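Local coordinates for protein bifunctional endomannanase/endoglucanase (Caldanaerobius polysaccharolyticus, PDB 3W0K) that probably hydrolyses internal beta-linkages of mannan and cellulose-type glucans, as a TIM-barrel glycoside hydrolase of family 5, at residues A[77-82]-A[128-133]; A[149-154]-A[181-186]; A[206-211]-A[260-265]; A[232-237]-A[274-279]. One frame throughout, in Å; residues are numbered along the deposited sequence.

Contact 1: residues A[77-82]-A[128-133]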
loop_
_atom_site.group_PDB
_atom_site.type_symbol
_atom_site.label_atom_id
_atom_site.label_comp_id
_atom_site.label_asym_id
_atom_site.label_seq_id
_atom_site.Cartn_x
_atom_site.Cartn_y
_atom_site.Cartn_z
ATOM N N ILE A 77 -8.907 9.085 -11.921
ATOM C CA ILE A 77 -8.163 8.152 -11.089
ATOM C C ILE A 77 -8.255 8.627 -9.647
ATOM O O ILE A 77 -8.021 9.800 -9.363
ATOM C CB ILE A 77 -6.673 8.099 -11.511
ATOM C CG1 ILE A 77 -6.544 7.462 -12.898
ATOM C CG2 ILE A 77 -5.851 7.324 -10.488
ATOM C CD1 ILE A 77 -5.149 7.530 -13.480
ATOM N N HIS A 78 -8.667 7.727 -8.757
ATOM C CA HIS A 78 -8.770 8.022 -7.330
ATOM C C HIS A 78 -7.364 7.998 -6.740
ATOM O O HIS A 78 -6.576 7.094 -7.041
ATOM C CB HIS A 78 -9.620 6.955 -6.631
ATOM C CG HIS A 78 -9.615 7.058 -5.135
ATOM N ND1 HIS A 78 -10.605 7.711 -4.432
ATOM C CD2 HIS A 78 -8.730 6.609 -4.211
ATOM C CE1 HIS A 78 -10.328 7.662 -3.139
ATOM N NE2 HIS A 78 -9.196 7.000 -2.980
ATOM N N MET A 79 -7.049 8.986 -5.905
ATOM C CA MET A 79 -5.738 9.044 -5.273
ATOM C C MET A 79 -5.832 8.734 -3.787
ATOM O O MET A 79 -6.626 9.337 -3.060
ATOM C CB MET A 79 -5.092 10.419 -5.457
ATOM C CG MET A 79 -3.662 10.481 -4.920
ATOM S SD MET A 79 -2.864 12.078 -5.154
ATOM C CE MET A 79 -2.772 12.664 -3.468
ATOM N N CYS A 80 -5.035 7.768 -3.348
ATOM C CA CYS A 80 -4.999 7.391 -1.945
ATOM C C CYS A 80 -3.658 7.840 -1.375
ATOM O O CYS A 80 -2.610 7.284 -1.716
ATOM C CB CYS A 80 -5.161 5.879 -1.790
ATOM S SG CYS A 80 -5.079 5.327 -0.075
ATOM N N LEU A 81 -3.697 8.878 -0.542
ATOM C CA LEU A 81 -2.494 9.427 0.082
ATOM C C LEU A 81 -2.157 8.632 1.335
ATOM O O LEU A 81 -2.991 8.486 2.227
ATOM C CB LEU A 81 -2.713 10.901 0.443
ATOM C CG LEU A 81 -1.566 11.619 1.159
ATOM C CD1 LEU A 81 -0.338 11.698 0.267
ATOM C CD2 LEU A 81 -2.023 13.019 1.567
ATOM N N ASN A 82 -0.921 8.147 1.410
ATOM C CA ASN A 82 -0.475 7.346 2.545
ATOM C C ASN A 82 0.804 7.862 3.191
ATOM O O ASN A 82 1.720 8.298 2.496
ATOM C CB ASN A 82 -0.235 5.897 2.079
ATOM C CG ASN A 82 0.557 5.072 3.091
ATOM O OD1 ASN A 82 1.718 4.731 2.860
ATOM N ND2 ASN A 82 -0.066 4.766 4.223
ATOM N N LYS A 128 -14.536 10.327 -3.813
ATOM C CA LYS A 128 -14.517 9.604 -5.074
ATOM C C LYS A 128 -13.106 9.765 -5.649
ATOM O O LYS A 128 -12.566 8.849 -6.269
ATOM C CB LYS A 128 -15.548 10.208 -6.034
ATOM C CG LYS A 128 -15.567 9.596 -7.420
ATOM C CD LYS A 128 -16.733 10.146 -8.224
ATOM C CE LYS A 128 -16.730 9.611 -9.642
ATOM N NZ LYS A 128 -17.959 10.030 -10.374
ATOM N N PHE A 129 -12.486 10.906 -5.348
ATOM C CA PHE A 129 -11.153 11.225 -5.849
ATOM C C PHE A 129 -10.004 11.187 -4.842
ATOM O O PHE A 129 -8.841 11.136 -5.244
ATOM C CB PHE A 129 -11.177 12.603 -6.519
ATOM C CG PHE A 129 -11.990 12.648 -7.777
ATOM C CD1 PHE A 129 -11.444 12.222 -8.981
ATOM C CD2 PHE A 129 -13.305 13.106 -7.760
ATOM C CE1 PHE A 129 -12.192 12.249 -10.156
ATOM C CE2 PHE A 129 -14.064 13.136 -8.931
ATOM C CZ PHE A 129 -13.504 12.707 -10.130
ATOM N N LEU A 130 -10.309 11.206 -3.547
ATOM C CA LEU A 130 -9.245 11.221 -2.546
ATOM C C LEU A 130 -9.561 10.505 -1.240
ATOM O O LEU A 130 -10.620 10.708 -0.647
ATOM C CB LEU A 130 -8.855 12.677 -2.239
ATOM C CG LEU A 130 -7.819 12.958 -1.147
ATOM C CD1 LEU A 130 -6.444 12.454 -1.562
ATOM C CD2 LEU A 130 -7.776 14.455 -0.889
ATOM N N SER A 131 -8.624 9.667 -0.800
ATOM C CA SER A 131 -8.751 8.951 0.467
ATOM C C SER A 131 -7.427 9.056 1.223
ATOM O O SER A 131 -6.380 9.315 0.621
ATOM C CB SER A 131 -9.143 7.483 0.253
ATOM O OG SER A 131 -8.174 6.773 -0.496
ATOM N N PHE A 132 -7.490 8.888 2.543
ATOM C CA PHE A 132 -6.315 8.967 3.411
ATOM C C PHE A 132 -6.011 7.604 4.030
ATOM O O PHE A 132 -6.837 7.066 4.764
ATOM C CB PHE A 132 -6.566 9.949 4.568
ATOM C CG PHE A 132 -6.692 11.398 4.159
ATOM C CD1 PHE A 132 -6.353 11.832 2.880
ATOM C CD2 PHE A 132 -7.134 12.339 5.088
ATOM C CE1 PHE A 132 -6.451 13.182 2.533
ATOM C CE2 PHE A 132 -7.234 13.689 4.752
ATOM C CZ PHE A 132 -6.892 14.110 3.471
ATOM N N ASP A 133 -4.823 7.070 3.745
ATOM C CA ASP A 133 -4.364 5.780 4.280
ATOM C C ASP A 133 -3.417 6.188 5.413
ATOM O O ASP A 133 -2.259 6.532 5.183
ATOM C CB ASP A 133 -3.633 5.017 3.169
ATOM C CG ASP A 133 -3.211 3.618 3.576
ATOM O OD1 ASP A 133 -3.586 3.135 4.669
ATOM O OD2 ASP A 133 -2.493 2.992 2.774
HETATM O O HOH W 1 -7.788 12.033 -7.761
#
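K128 gives its backbone O to the imidazole of H78: ND1 donates to it at 2.9 Å, with K128 O in the plane of the ring. The chi1 of H78 (171°) turns its CG away from its own backbone N and carries the ring across to the neighbouring strand. F129 O lies over one face of that ring and accepts from M79 N in a nearly straight bond (174°); a water also joins F129 O to I77 O. L130 is apolar, as suits the outer face, and L130 CD1 lies 4.1 Å from M79 CE. S131 is small enough to sit at the other end of the imidazole, where its OG and H78 NE2 share a 2.7 Å hydrogen bond. Replacing H78 by a leucine would probably leave both K128 O and S131 OG without the mate that now ties them together. S131 N and O then pair with M79 O and L81 N. F132 brushes L81 and meets W115 and R169. D133 N reaches L81 O at 2.8 Å, D133 O takes N82 ND2 at 3.0 Å, and the carboxylate salt-bridges R40. Parallel strands 78-83 and 130-133 belong to the closed (beta/alpha)8 barrel.

Contact 2: residues A[149-154]-A[181-186]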
loop_
_atom_site.group_PDB
_atom_site.type_symbol
_atom_site.label_atom_id
_atom_site.label_comp_id
_atom_site.label_asym_id
_atom_site.label_seq_id
_atom_site.Cartn_x
_atom_site.Cartn_y
_atom_site.Cartn_z
ATOM N N GLU A 149 -4.848 -2.828 21.415
ATOM C CA GLU A 149 -5.475 -1.739 22.153
ATOM C C GLU A 149 -4.868 -0.364 21.869
ATOM O O GLU A 149 -5.601 0.580 21.568
ATOM C CB GLU A 149 -5.439 -2.026 23.656
ATOM C CG GLU A 149 -6.189 -1.006 24.505
ATOM C CD GLU A 149 -6.204 -1.364 25.981
ATOM O OE1 GLU A 149 -6.411 -2.553 26.309
ATOM O OE2 GLU A 149 -6.014 -0.453 26.815
ATOM N N ASN A 150 -3.543 -0.231 21.961
ATOM C CA ASN A 150 -2.960 1.082 21.705
ATOM C C ASN A 150 -2.984 1.490 20.234
ATOM O O ASN A 150 -3.109 2.675 19.920
ATOM C CB ASN A 150 -1.588 1.299 22.389
ATOM C CG ASN A 150 -0.500 0.344 21.918
ATOM O OD1 ASN A 150 -0.452 -0.066 20.760
ATOM N ND2 ASN A 150 0.431 0.042 22.820
ATOM N N HIS A 151 -2.940 0.507 19.338
ATOM C CA HIS A 151 -3.017 0.793 17.910
ATOM C C HIS A 151 -4.431 1.301 17.626
ATOM O O HIS A 151 -4.607 2.331 16.975
ATOM C CB HIS A 151 -2.742 -0.469 17.081
ATOM C CG HIS A 151 -3.103 -0.332 15.632
ATOM N ND1 HIS A 151 -4.277 -0.832 15.110
ATOM C CD2 HIS A 151 -2.453 0.258 14.600
ATOM C CE1 HIS A 151 -4.334 -0.557 13.818
ATOM N NE2 HIS A 151 -3.240 0.103 13.483
ATOM N N ALA A 152 -5.435 0.587 18.135
ATOM C CA ALA A 152 -6.825 0.986 17.931
ATOM C C ALA A 152 -7.092 2.382 18.493
ATOM O O ALA A 152 -7.739 3.203 17.846
ATOM C CB ALA A 152 -7.773 -0.036 18.565
ATOM N N SER A 153 -6.569 2.657 19.685
ATOM C CA SER A 153 -6.758 3.964 20.308
ATOM C C SER A 153 -6.181 5.085 19.447
ATOM O O SER A 153 -6.818 6.125 19.274
ATOM C CB SER A 153 -6.140 3.994 21.709
ATOM O OG SER A 153 -6.872 3.167 22.599
ATOM N N LEU A 154 -4.998 4.858 18.877
ATOM C CA LEU A 154 -4.368 5.862 18.025
ATOM C C LEU A 154 -5.151 6.051 16.728
ATOM O O LEU A 154 -5.342 7.175 16.274
ATOM C CB LEU A 154 -2.914 5.493 17.710
ATOM C CG LEU A 154 -2.161 6.508 16.835
ATOM C CD1 LEU A 154 -2.142 7.887 17.492
ATOM C CD2 LEU A 154 -0.744 6.006 16.581
ATOM N N ILE A 181 -2.352 -8.878 9.220
ATOM C CA ILE A 181 -3.367 -9.193 10.222
ATOM C C ILE A 181 -4.636 -8.349 10.252
ATOM O O ILE A 181 -4.577 -7.129 10.398
ATOM C CB ILE A 181 -2.704 -9.190 11.624
ATOM C CG1 ILE A 181 -1.473 -10.106 11.626
ATOM C CG2 ILE A 181 -3.694 -9.609 12.701
ATOM C CD1 ILE A 181 -1.764 -11.552 11.272
ATOM N N ALA A 182 -5.783 -9.027 10.171
ATOM C CA ALA A 182 -7.094 -8.380 10.195
ATOM C C ALA A 182 -7.369 -7.737 11.553
ATOM O O ALA A 182 -6.877 -8.203 12.585
ATOM C CB ALA A 182 -8.188 -9.386 9.853
ATOM N N MET A 183 -8.197 -6.697 11.549
ATOM C CA MET A 183 -8.502 -5.956 12.769
ATOM C C MET A 183 -9.994 -5.853 13.073
ATOM O O MET A 183 -10.602 -4.799 12.895
ATOM C CB MET A 183 -7.894 -4.552 12.656
ATOM C CG MET A 183 -6.401 -4.568 12.348
ATOM S SD MET A 183 -5.795 -3.023 11.638
ATOM C CE MET A 183 -6.620 -3.040 10.025
ATOM N N PRO A 184 -10.596 -6.939 13.581
ATOM C CA PRO A 184 -12.028 -6.906 13.897
ATOM C C PRO A 184 -12.391 -5.847 14.940
ATOM O O PRO A 184 -13.516 -5.345 14.958
ATOM C CB PRO A 184 -12.308 -8.330 14.387
ATOM C CG PRO A 184 -10.987 -8.791 14.914
ATOM C CD PRO A 184 -10.013 -8.255 13.897
ATOM N N GLU A 185 -11.410 -5.465 15.756
ATOM C CA GLU A 185 -11.612 -4.457 16.793
ATOM C C GLU A 185 -11.876 -3.065 16.216
ATOM O O GLU A 185 -12.360 -2.180 16.921
ATOM C CB GLU A 185 -10.419 -4.420 17.764
ATOM C CG GLU A 185 -9.069 -4.019 17.146
ATOM C CD GLU A 185 -8.308 -5.181 16.505
ATOM O OE1 GLU A 185 -8.884 -6.267 16.290
ATOM O OE2 GLU A 185 -7.110 -5.005 16.215
ATOM N N LEU A 186 -11.571 -2.877 14.933
ATOM C CA LEU A 186 -11.791 -1.590 14.277
ATOM C C LEU A 186 -12.829 -1.684 13.153
ATOM O O LEU A 186 -12.973 -0.763 12.348
ATOM C CB LEU A 186 -10.467 -1.039 13.732
ATOM C CG LEU A 186 -9.451 -0.561 14.775
ATOM C CD1 LEU A 186 -8.090 -0.361 14.131
ATOM C CD2 LEU A 186 -9.941 0.729 15.429
HETATM O O HOH W 2 -5.955 -2.535 16.651
#
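A152 and L186 supply the apolar part of this contact. With CG opposite its carbonyl carbon (chi1 -70°), L186 divides its branches between two helix residues: CD2 rests 3.9 Å from A152 CB, and CD1 lies 3.8 Å from H151 CE1. Alanine suits the helix surface here because its single methyl lets the leucine come close. An alanine in place of L186 would probably open a gap beside A152 and leave the H151 ring less firmly packed. The second kind of interaction is Met-aromatic: M183 SD stands 3.6 Å from H151 CE1 and approaches the imidazole obliquely, the two side chains crossing at about a right angle. Polar linkage comes through water, which lies in the ring plane 2.8 Å from H151 ND1 and donates to E185 OE2; the same carboxylate oxygen forms a salt bridge with R148. Helix 148-165 thus meets the loop between helix 176-179 and strand 192-197, with L176 of that short helix touching H151, M183 and E185, while A182 and P184 lean on helix 234-249.

Contact 3: residues A[206-211]-A[260-265]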
loop_
_atom_site.group_PDB
_atom_site.type_symbol
_atom_site.label_atom_id
_atom_site.label_comp_id
_atom_site.label_asym_id
_atom_site.label_seq_id
_atom_site.Cartn_x
_atom_site.Cartn_y
_atom_site.Cartn_z
ATOM N N TYR A 206 11.594 -13.189 -2.616
ATOM C CA TYR A 206 12.775 -14.031 -2.769
ATOM C C TYR A 206 13.958 -13.155 -3.181
ATOM O O TYR A 206 13.883 -12.406 -4.157
ATOM C CB TYR A 206 12.517 -15.109 -3.825
ATOM C CG TYR A 206 13.730 -15.939 -4.191
ATOM C CD1 TYR A 206 14.348 -16.766 -3.252
ATOM C CD2 TYR A 206 14.240 -15.918 -5.489
ATOM C CE1 TYR A 206 15.447 -17.557 -3.601
ATOM C CE2 TYR A 206 15.334 -16.703 -5.848
ATOM C CZ TYR A 206 15.930 -17.519 -4.900
ATOM O OH TYR A 206 17.004 -18.301 -5.259
ATOM N N GLN A 207 15.033 -13.243 -2.402
ATOM C CA GLN A 207 16.257 -12.476 -2.624
ATOM C C GLN A 207 16.087 -10.965 -2.473
ATOM O O GLN A 207 16.843 -10.182 -3.051
ATOM C CB GLN A 207 16.901 -12.834 -3.969
ATOM C CG GLN A 207 17.430 -14.263 -4.018
ATOM C CD GLN A 207 18.166 -14.594 -5.304
ATOM O OE1 GLN A 207 17.912 -14.004 -6.354
ATOM N NE2 GLN A 207 19.079 -15.555 -5.227
ATOM N N ALA A 208 15.086 -10.566 -1.695
ATOM C CA ALA A 208 14.825 -9.156 -1.429
ATOM C C ALA A 208 15.660 -8.778 -0.207
ATOM O O ALA A 208 15.361 -9.194 0.914
ATOM C CB ALA A 208 13.347 -8.929 -1.157
ATOM N N SER A 209 16.710 -7.994 -0.440
ATOM C CA SER A 209 17.636 -7.564 0.609
ATOM C C SER A 209 17.024 -6.901 1.845
ATOM O O SER A 209 17.530 -7.077 2.954
ATOM C CB SER A 209 18.711 -6.648 0.018
ATOM O OG SER A 209 18.141 -5.474 -0.533
ATOM N N TRP A 210 15.948 -6.140 1.659
ATOM C CA TRP A 210 15.302 -5.456 2.777
ATOM C C TRP A 210 14.476 -6.381 3.673
ATOM O O TRP A 210 14.047 -5.981 4.757
ATOM C CB TRP A 210 14.447 -4.286 2.276
ATOM C CG TRP A 210 13.290 -4.687 1.413
ATOM C CD1 TRP A 210 11.985 -4.804 1.796
ATOM C CD2 TRP A 210 13.329 -5.006 0.018
ATOM N NE1 TRP A 210 11.208 -5.176 0.726
ATOM C CE2 TRP A 210 12.007 -5.306 -0.378
ATOM C CE3 TRP A 210 14.353 -5.066 -0.938
ATOM C CZ2 TRP A 210 11.680 -5.662 -1.691
ATOM C CZ3 TRP A 210 14.027 -5.420 -2.245
ATOM C CH2 TRP A 210 12.700 -5.713 -2.607
ATOM N N TRP A 211 14.245 -7.607 3.211
ATOM C CA TRP A 211 13.481 -8.584 3.981
ATOM C C TRP A 211 14.433 -9.594 4.621
ATOM O O TRP A 211 15.028 -10.418 3.930
ATOM C CB TRP A 211 12.464 -9.302 3.085
ATOM C CG TRP A 211 11.668 -10.346 3.811
ATOM C CD1 TRP A 211 11.050 -10.213 5.022
ATOM C CD2 TRP A 211 11.444 -11.695 3.393
ATOM N NE1 TRP A 211 10.460 -11.400 5.386
ATOM C CE2 TRP A 211 10.687 -12.326 4.404
ATOM C CE3 TRP A 211 11.812 -12.436 2.262
ATOM C CZ2 TRP A 211 10.290 -13.665 4.319
ATOM C CZ3 TRP A 211 11.419 -13.768 2.177
ATOM C CH2 TRP A 211 10.666 -14.368 3.202
ATOM N N GLY A 260 2.187 -8.087 -5.145
ATOM C CA GLY A 260 3.128 -8.250 -6.233
ATOM C C GLY A 260 4.259 -9.195 -5.910
ATOM O O GLY A 260 4.335 -9.747 -4.810
ATOM N N CYS A 261 5.169 -9.327 -6.867
ATOM C CA CYS A 261 6.311 -10.214 -6.731
ATOM C C CYS A 261 7.583 -9.512 -7.187
ATOM O O CYS A 261 7.577 -8.781 -8.180
ATOM C CB CYS A 261 6.070 -11.458 -7.588
ATOM S SG CYS A 261 7.339 -12.722 -7.467
ATOM N N PHE A 262 8.671 -9.740 -6.454
ATOM C CA PHE A 262 9.972 -9.156 -6.771
ATOM C C PHE A 262 10.485 -9.784 -8.076
ATOM O O PHE A 262 9.916 -10.768 -8.560
ATOM C CB PHE A 262 10.933 -9.396 -5.605
ATOM C CG PHE A 262 12.191 -8.573 -5.658
ATOM C CD1 PHE A 262 12.153 -7.220 -5.977
ATOM C CD2 PHE A 262 13.420 -9.154 -5.354
ATOM C CE1 PHE A 262 13.318 -6.457 -5.991
ATOM C CE2 PHE A 262 14.590 -8.398 -5.366
ATOM C CZ PHE A 262 14.539 -7.047 -5.684
ATOM N N ASN A 263 11.568 -9.242 -8.627
ATOM C CA ASN A 263 12.085 -9.721 -9.909
ATOM C C ASN A 263 13.185 -10.782 -9.941
ATOM O O ASN A 263 13.856 -10.942 -10.964
ATOM C CB ASN A 263 12.483 -8.525 -10.783
ATOM C CG ASN A 263 13.725 -7.805 -10.272
ATOM O OD1 ASN A 263 14.194 -8.050 -9.159
ATOM N ND2 ASN A 263 14.267 -6.920 -11.097
ATOM N N LYS A 264 13.370 -11.507 -8.843
ATOM C CA LYS A 264 14.388 -12.557 -8.800
ATOM C C LYS A 264 13.756 -13.942 -8.929
ATOM O O LYS A 264 14.438 -14.928 -9.213
ATOM C CB LYS A 264 15.215 -12.455 -7.518
ATOM C CG LYS A 264 16.031 -11.177 -7.421
ATOM C CD LYS A 264 16.962 -11.021 -8.612
ATOM C CE LYS A 264 17.744 -9.721 -8.528
ATOM N NZ LYS A 264 18.665 -9.550 -9.685
ATOM N N THR A 265 12.443 -13.995 -8.740
ATOM C CA THR A 265 11.667 -15.226 -8.837
ATOM C C THR A 265 11.449 -15.548 -10.312
ATOM O O THR A 265 11.270 -14.639 -11.124
ATOM C CB THR A 265 10.299 -15.036 -8.150
ATOM O OG1 THR A 265 10.507 -14.742 -6.765
ATOM C CG2 THR A 265 9.429 -16.281 -8.286
HETATM O O HOH W 3 12.002 -12.227 -6.278
#
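W210 and F262 form a T-shaped (edge-to-face) pair that joins the loops following strands 192-197 and 254-259 of the (beta/alpha)8 barrel. The six-membered ring of W210 and the phenyl ring stand with planes at 89°, and W210 CH2 presses on one face of F262, 3.5 Å from CE1 and off-centre. W210 reaches it from within a type I turn, A208 to W211, by taking the hindered first torsion between backbone N and carbonyl carbon (chi1 64°), which also brings its indole over A208 CB. In F262 the CG points away from the backbone N (chi1 -166°), extending the ring into the opposing loop. Phenylalanine suits this place because its flat ring takes W210 CH2 on one face, N263 OD1 on the other and Y206 O at the edge, 3.5 Å from F262 CD2. The W210 side chain also lies about 4 Å from a bound Tris molecule, probably from the crystallisation liquor. Beyond the rings, K264 bends at its second torsion, and its CB and CG pass close to Q207 OE1, whose side chain it crosses nearly at a right angle. Q207 CG in turn lies over the centre of the Y206 ring. T265 OG1, bonded to L203 O, also accepts from a water that donates to Y206 O at 2.8 Å and accepts from K264 N at 3.0 Å.

Contact 4: residues A[232-237]-A[274-279]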
loop_
_atom_site.group_PDB
_atom_site.type_symbol
_atom_site.label_atom_id
_atom_site.label_comp_id
_atom_site.label_asym_id
_atom_site.label_seq_id
_atom_site.Cartn_x
_atom_site.Cartn_y
_atom_site.Cartn_z
ATOM N N TRP A 232 2.242 -23.890 0.844
ATOM C CA TRP A 232 1.484 -22.788 0.262
ATOM C C TRP A 232 0.892 -23.066 -1.114
ATOM O O TRP A 232 1.599 -23.417 -2.057
ATOM C CB TRP A 232 2.330 -21.512 0.214
ATOM C CG TRP A 232 2.479 -20.853 1.550
ATOM C CD1 TRP A 232 3.392 -21.158 2.517
ATOM C CD2 TRP A 232 1.677 -19.788 2.075
ATOM N NE1 TRP A 232 3.209 -20.351 3.614
ATOM C CE2 TRP A 232 2.162 -19.501 3.372
ATOM C CE3 TRP A 232 0.593 -19.049 1.579
ATOM C CZ2 TRP A 232 1.600 -18.507 4.180
ATOM C CZ3 TRP A 232 0.033 -18.061 2.383
ATOM C CH2 TRP A 232 0.540 -17.800 3.671
ATOM N N ASN A 233 -0.421 -22.899 -1.198
ATOM C CA ASN A 233 -1.187 -23.079 -2.428
ATOM C C ASN A 233 -2.432 -22.203 -2.314
ATOM O O ASN A 233 -2.553 -21.426 -1.362
ATOM C CB ASN A 233 -1.556 -24.556 -2.646
ATOM C CG ASN A 233 -2.185 -25.199 -1.422
ATOM O OD1 ASN A 233 -3.070 -24.629 -0.787
ATOM N ND2 ASN A 233 -1.739 -26.409 -1.100
ATOM N N LYS A 234 -3.360 -22.321 -3.260
ATOM C CA LYS A 234 -4.565 -21.497 -3.220
ATOM C C LYS A 234 -5.388 -21.699 -1.946
ATOM O O LYS A 234 -5.948 -20.742 -1.409
ATOM C CB LYS A 234 -5.427 -21.726 -4.462
ATOM C CG LYS A 234 -6.495 -20.659 -4.664
ATOM C CD LYS A 234 -7.222 -20.841 -5.984
ATOM C CE LYS A 234 -8.286 -19.777 -6.170
ATOM N NZ LYS A 234 -8.978 -19.910 -7.478
ATOM N N ASP A 235 -5.446 -22.935 -1.453
ATOM C CA ASP A 235 -6.189 -23.231 -0.229
ATOM C C ASP A 235 -5.556 -22.525 0.967
ATOM O O ASP A 235 -6.261 -22.046 1.858
ATOM C CB ASP A 235 -6.244 -24.742 0.033
ATOM C CG ASP A 235 -7.244 -25.462 -0.860
ATOM O OD1 ASP A 235 -8.140 -24.804 -1.429
ATOM O OD2 ASP A 235 -7.145 -26.703 -0.976
ATOM N N THR A 236 -4.225 -22.472 0.979
ATOM C CA THR A 236 -3.489 -21.815 2.057
ATOM C C THR A 236 -3.751 -20.313 2.003
ATOM O O THR A 236 -3.856 -19.655 3.040
ATOM C CB THR A 236 -1.976 -22.071 1.945
ATOM O OG1 THR A 236 -1.744 -23.473 1.757
ATOM C CG2 THR A 236 -1.268 -21.631 3.219
ATOM N N LEU A 237 -3.861 -19.774 0.790
ATOM C CA LEU A 237 -4.142 -18.351 0.623
ATOM C C LEU A 237 -5.539 -18.033 1.150
ATOM O O LEU A 237 -5.763 -16.967 1.725
ATOM C CB LEU A 237 -4.007 -17.935 -0.844
ATOM C CG LEU A 237 -2.572 -17.775 -1.349
ATOM C CD1 LEU A 237 -2.547 -17.714 -2.868
ATOM C CD2 LEU A 237 -1.955 -16.513 -0.747
ATOM N N PHE A 274 0.432 -15.402 -9.234
ATOM C CA PHE A 274 -0.467 -14.292 -9.571
ATOM C C PHE A 274 -1.855 -14.819 -9.927
ATOM O O PHE A 274 -2.867 -14.235 -9.548
ATOM C CB PHE A 274 0.075 -13.490 -10.759
ATOM C CG PHE A 274 0.938 -12.321 -10.373
ATOM C CD1 PHE A 274 0.401 -11.241 -9.680
ATOM C CD2 PHE A 274 2.276 -12.279 -10.747
ATOM C CE1 PHE A 274 1.188 -10.131 -9.370
ATOM C CE2 PHE A 274 3.073 -11.174 -10.440
ATOM C CZ PHE A 274 2.526 -10.098 -9.750
ATOM N N GLU A 275 -1.899 -15.922 -10.669
ATOM C CA GLU A 275 -3.171 -16.509 -11.063
ATOM C C GLU A 275 -4.021 -16.885 -9.854
ATOM O O GLU A 275 -5.235 -16.696 -9.867
ATOM C CB GLU A 275 -2.943 -17.713 -11.975
ATOM C CG GLU A 275 -2.402 -17.316 -13.341
ATOM C CD GLU A 275 -1.965 -18.495 -14.185
ATOM O OE1 GLU A 275 -1.496 -19.505 -13.619
ATOM O OE2 GLU A 275 -2.074 -18.402 -15.425
ATOM N N ASP A 276 -3.377 -17.371 -8.796
ATOM C CA ASP A 276 -4.090 -17.738 -7.578
ATOM C C ASP A 276 -4.602 -16.531 -6.794
ATOM O O ASP A 276 -5.788 -16.464 -6.470
ATOM C CB ASP A 276 -3.215 -18.600 -6.669
ATOM C CG ASP A 276 -3.247 -20.070 -7.040
ATOM O OD1 ASP A 276 -4.008 -20.455 -7.954
ATOM O OD2 ASP A 276 -2.516 -20.846 -6.396
ATOM N N VAL A 277 -3.720 -15.579 -6.485
ATOM C CA VAL A 277 -4.152 -14.408 -5.721
ATOM C C VAL A 277 -5.170 -13.556 -6.461
ATOM O O VAL A 277 -6.174 -13.160 -5.881
ATOM C CB VAL A 277 -2.972 -13.522 -5.225
ATOM C CG1 VAL A 277 -2.110 -14.299 -4.243
ATOM C CG2 VAL A 277 -2.144 -13.004 -6.387
ATOM N N LEU A 278 -4.945 -13.323 -7.751
ATOM C CA LEU A 278 -5.875 -12.517 -8.536
ATOM C C LEU A 278 -7.239 -13.190 -8.695
ATOM O O LEU A 278 -8.269 -12.520 -8.615
ATOM C CB LEU A 278 -5.269 -12.154 -9.895
ATOM C CG LEU A 278 -4.152 -11.107 -9.831
ATOM C CD1 LEU A 278 -3.443 -11.004 -11.170
ATOM C CD2 LEU A 278 -4.724 -9.757 -9.420
ATOM N N SER A 279 -7.255 -14.510 -8.890
ATOM C CA SER A 279 -8.527 -15.226 -9.021
ATOM C C SER A 279 -9.288 -15.141 -7.699
ATOM O O SER A 279 -10.516 -15.073 -7.685
ATOM C CB SER A 279 -8.321 -16.687 -9.451
ATOM O OG SER A 279 -7.606 -17.433 -8.486
HETATM O O HOH W 4 -2.526 -23.503 -5.729
HETATM O O HOH W 5 -11.083 -18.048 -7.204
#
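Two neighbouring outer helices of the barrel, 234-249 and 267-284, meet where K234 and L237 in the first turn of one pack against D276, V277 and S279 of the other. K234 is extended, with CG turned away from the backbone N (chi1 -165°), which carries NZ along the neighbouring helix to S279: NZ donates to S279 OG at 3.0 Å. S279 suits this place because its short hydroxyl, lying near E275 O and D276 O of its own helix, can also serve the lysine. On the way the lysine methylenes run past the D276 carboxylate, CB 3.6 Å from OD2, while NZ stays 5.0 Å from D276 OD1, so the opposite charges are near without touching. The first turn of helix 234-249 is closed by a capping box: N233 OD1 takes T236 N at 3.0 Å, and N233 N makes a weak return bond to T236 OG1. The K234 amide, just inside that cap, donates to a water at 2.9 Å that itself donates to D276 OD2. An acidic side chain fits here, since the helix start would probably attract its charge; D276 is held further by Y222 and by a salt bridge to R272. Beside these polar groups L237 CD1 touches V277 CG1 at 3.7 Å and also touches D276 CB. L280 touches both K234 and L237.

All four contacts lie within a single (beta/alpha)8 barrel. Contact 1 is in its sheet, between strands 78-83 and 130-133; contact 2 follows along the chain, since helix 148-165 comes after strand 130-133, and their centres are about 22 Å apart with nearest atoms about 9 Å apart. Contacts 3 and 4 come later and alternate along the chain. Their centres are about 18 Å apart, and they touch where F274 CZ packs 4.0 Å from G260 CA. Contact 3 and contact 1 lie on opposite sides of the chain's centre, about 27 Å between centres. Contact 1 thus joins adjacent barrel strands and contact 4 adjacent outer helices, while contact 2 fastens a loop to a helix and contact 3 joins two loops.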